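Local coordinates for protein N-isopropylammelide isopropylaminohydrolase (PDB 6NBO) that belongs to the amidohydrolase family, a group of metal-dependent enzymes built on a TIM barrel, and binds zinc ions, at residues Val246-Ala258 against Val276-Ser288. Numbering follows the deposited sequence.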
# COMPACT_ATOMS: atom_id res chain seq x y z
N VAL A 246 -7.51 12.12 1.83
CA VAL A 246 -6.12 12.47 2.08
C VAL A 246 -5.47 11.39 2.94
O VAL A 246 -6.07 10.91 3.91
CB VAL A 246 -6.01 13.85 2.76
CG1 VAL A 246 -4.56 14.14 3.21
CG2 VAL A 246 -6.49 14.94 1.82
N THR A 247 -4.26 10.99 2.56
CA THR A 247 -3.44 10.02 3.28
C THR A 247 -2.12 10.69 3.61
O THR A 247 -1.57 11.44 2.79
CB THR A 247 -3.22 8.76 2.41
OG1 THR A 247 -4.48 8.18 2.09
CG2 THR A 247 -2.33 7.72 3.10
N ILE A 248 -1.63 10.46 4.82
CA ILE A 248 -0.30 10.92 5.24
C ILE A 248 0.62 9.71 5.29
O ILE A 248 0.38 8.79 6.08
CB ILE A 248 -0.33 11.61 6.61
CG1 ILE A 248 -1.48 12.62 6.68
CG2 ILE A 248 1.04 12.27 6.87
CD1 ILE A 248 -1.32 13.78 5.73
N SER A 249 1.68 9.72 4.49
CA SER A 249 2.64 8.62 4.52
C SER A 249 3.81 8.96 5.44
O SER A 249 4.31 10.09 5.43
CB SER A 249 3.16 8.31 3.12
OG SER A 249 2.17 7.61 2.36
N HIS A 250 4.25 7.95 6.21
CA HIS A 250 5.39 7.97 7.12
C HIS A 250 5.02 8.68 8.43
O HIS A 250 4.86 8.02 9.46
CB HIS A 250 6.61 8.58 6.45
CG HIS A 250 6.99 7.89 5.18
ND1 HIS A 250 7.02 6.51 5.07
CD2 HIS A 250 7.31 8.37 3.95
CE1 HIS A 250 7.36 6.17 3.84
NE2 HIS A 250 7.55 7.28 3.14
N ALA A 251 4.85 10.00 8.39
CA ALA A 251 4.33 10.74 9.54
C ALA A 251 5.19 10.53 10.78
O ALA A 251 4.66 10.41 11.89
CB ALA A 251 2.88 10.38 9.81
N PHE A 252 6.51 10.50 10.60
CA PHE A 252 7.44 10.27 11.70
C PHE A 252 7.22 11.24 12.86
O PHE A 252 7.47 10.88 14.02
CB PHE A 252 8.89 10.40 11.22
CG PHE A 252 9.24 9.51 10.06
CD1 PHE A 252 8.72 8.23 9.97
CD2 PHE A 252 10.09 9.95 9.07
CE1 PHE A 252 9.04 7.41 8.90
CE2 PHE A 252 10.42 9.15 8.00
CZ PHE A 252 9.90 7.87 7.91
N CYS A 253 6.78 12.47 12.58
CA CYS A 253 6.65 13.44 13.67
C CYS A 253 5.66 12.98 14.73
O CYS A 253 5.75 13.43 15.88
CB CYS A 253 6.24 14.81 13.12
SG CYS A 253 4.59 14.88 12.37
N LEU A 254 4.72 12.10 14.37
CA LEU A 254 3.77 11.58 15.35
C LEU A 254 4.45 10.71 16.40
O LEU A 254 3.87 10.47 17.46
CB LEU A 254 2.67 10.78 14.63
CG LEU A 254 1.73 11.58 13.70
CD1 LEU A 254 0.78 10.65 12.91
CD2 LEU A 254 0.92 12.60 14.50
N GLY A 255 5.67 10.24 16.14
CA GLY A 255 6.47 9.61 17.17
C GLY A 255 7.35 10.55 17.96
O GLY A 255 7.87 10.16 19.00
N ASP A 256 7.52 11.80 17.49
CA ASP A 256 8.31 12.80 18.20
C ASP A 256 7.50 13.60 19.22
O ASP A 256 8.06 14.05 20.23
CB ASP A 256 8.93 13.80 17.22
CG ASP A 256 9.92 13.17 16.28
OD1 ASP A 256 10.75 12.34 16.72
OD2 ASP A 256 9.89 13.51 15.08
N LEU A 257 6.22 13.80 18.96
CA LEU A 257 5.43 14.76 19.74
C LEU A 257 5.08 14.21 21.11
O LEU A 257 4.94 13.00 21.32
CB LEU A 257 4.15 15.11 18.98
CG LEU A 257 4.35 15.84 17.66
CD1 LEU A 257 3.01 16.03 16.98
CD2 LEU A 257 5.03 17.17 17.89
N ALA A 258 4.92 15.13 22.07
CA ALA A 258 4.29 14.79 23.34
C ALA A 258 2.92 14.18 23.07
O ALA A 258 2.26 14.50 22.07
CB ALA A 258 4.16 16.03 24.23
N VAL A 276 -3.06 6.90 7.97
CA VAL A 276 -1.61 7.04 8.02
C VAL A 276 -0.99 5.76 7.48
O VAL A 276 -1.47 4.65 7.72
CB VAL A 276 -1.12 7.38 9.45
CG1 VAL A 276 -1.34 6.22 10.44
CG2 VAL A 276 0.34 7.83 9.43
N VAL A 277 0.08 5.93 6.70
CA VAL A 277 0.87 4.81 6.20
C VAL A 277 2.11 4.68 7.07
O VAL A 277 2.84 5.66 7.27
CB VAL A 277 1.27 5.01 4.73
CG1 VAL A 277 2.26 3.93 4.32
CG2 VAL A 277 0.05 5.03 3.84
N THR A 278 2.37 3.48 7.57
CA THR A 278 3.64 3.22 8.24
C THR A 278 4.32 2.06 7.54
O THR A 278 3.67 1.08 7.15
CB THR A 278 3.48 2.94 9.74
OG1 THR A 278 4.77 2.84 10.34
CG2 THR A 278 2.68 1.65 10.02
N THR A 279 5.62 2.19 7.32
CA THR A 279 6.43 1.11 6.77
C THR A 279 7.36 0.54 7.82
O THR A 279 8.22 -0.28 7.51
CB THR A 279 7.21 1.62 5.55
OG1 THR A 279 8.21 2.55 5.98
CG2 THR A 279 6.25 2.31 4.58
N ALA A 280 7.19 0.99 9.07
CA ALA A 280 7.94 0.50 10.22
C ALA A 280 9.46 0.54 10.04
O ALA A 280 10.15 -0.45 10.32
CB ALA A 280 7.49 -0.91 10.58
N PRO A 281 10.03 1.68 9.62
CA PRO A 281 11.49 1.79 9.61
C PRO A 281 12.05 1.61 11.02
O PRO A 281 11.50 2.11 11.99
CB PRO A 281 11.74 3.21 9.08
CG PRO A 281 10.48 3.96 9.47
CD PRO A 281 9.38 2.96 9.28
N ALA A 282 13.15 0.86 11.12
CA ALA A 282 13.66 0.46 12.42
C ALA A 282 14.55 1.52 13.07
O ALA A 282 14.93 1.33 14.24
CB ALA A 282 14.43 -0.86 12.31
N ALA A 283 14.87 2.62 12.38
CA ALA A 283 15.87 3.57 12.87
C ALA A 283 15.36 5.00 12.97
O ALA A 283 16.17 5.93 13.10
CB ALA A 283 17.12 3.53 11.99
N VAL A 284 14.05 5.21 12.92
CA VAL A 284 13.46 6.53 13.15
C VAL A 284 12.15 6.35 13.89
O VAL A 284 11.52 5.29 13.82
CB VAL A 284 13.23 7.29 11.81
CG1 VAL A 284 12.48 6.42 10.84
CG2 VAL A 284 12.50 8.63 12.00
N PRO A 285 11.77 7.34 14.71
CA PRO A 285 10.46 7.26 15.37
C PRO A 285 9.33 7.09 14.38
O PRO A 285 9.37 7.57 13.24
CB PRO A 285 10.36 8.60 16.13
CG PRO A 285 11.71 9.26 16.01
CD PRO A 285 12.66 8.27 15.41
N VAL A 286 8.30 6.37 14.81
CA VAL A 286 7.16 6.07 13.94
C VAL A 286 5.88 6.39 14.71
O VAL A 286 5.87 6.44 15.95
CB VAL A 286 7.16 4.59 13.48
CG1 VAL A 286 8.37 4.31 12.60
CG2 VAL A 286 7.15 3.67 14.69
N PRO A 287 4.78 6.61 14.00
CA PRO A 287 3.48 6.65 14.69
C PRO A 287 3.21 5.31 15.36
O PRO A 287 3.43 4.24 14.78
CB PRO A 287 2.48 6.95 13.58
CG PRO A 287 3.19 6.64 12.30
CD PRO A 287 4.65 6.87 12.56
N SER A 288 2.78 5.37 16.62
CA SER A 288 2.35 4.16 17.31
C SER A 288 1.08 3.63 16.66
O SER A 288 0.08 4.35 16.55
CB SER A 288 2.11 4.48 18.79
OG SER A 288 1.36 3.45 19.41
O HOH W 1 7.20 4.81 7.23
O HOH W 2 6.08 5.32 9.79
O HOH W 3 3.16 7.83 18.40
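The Phe252 ring lies between two aliphatic carbons: Val284 CG1 sits over the centre of one ring face, a CH-pi contact 4.1 Å from the centroid, while His250 CB rests on the opposite face nearer the rim. With Val284 CG1 placed between backbone N and carbonyl carbon (chi1 51°), CG2 falls anti to the N and reaches the same ring at Phe252 CG, 3.9 Å away. Pro281 CG approaches Phe252 CE1 obliquely at 3.8 Å. Deeper in, strands 246-250 and 275-278 run parallel as neighbours in the amidohydrolase TIM barrel; Val277 N donates to Ile248 O (2.9 Å, 164° at the hydrogen) and His250 N to Val277 O in a more bent bond. Ser249 OG lies against Val277 CB but is hydrogen-bonded to Asp216 OD1 and His65 ND1, the latter residue a zinc ligand. His250, itself a zinc ligand, turns its ring edge to Thr279 CG2, and water 1 joins its ND1 to Thr279 N. Beyond the strands, Pro287 CD packs 3.3 Å from His250 O, and Leu254 CB meets Pro287 CB. Asp256 brings OD1 to within 3.3 Å of Pro285 CG while its OD2 makes a salt bridge with Arg222.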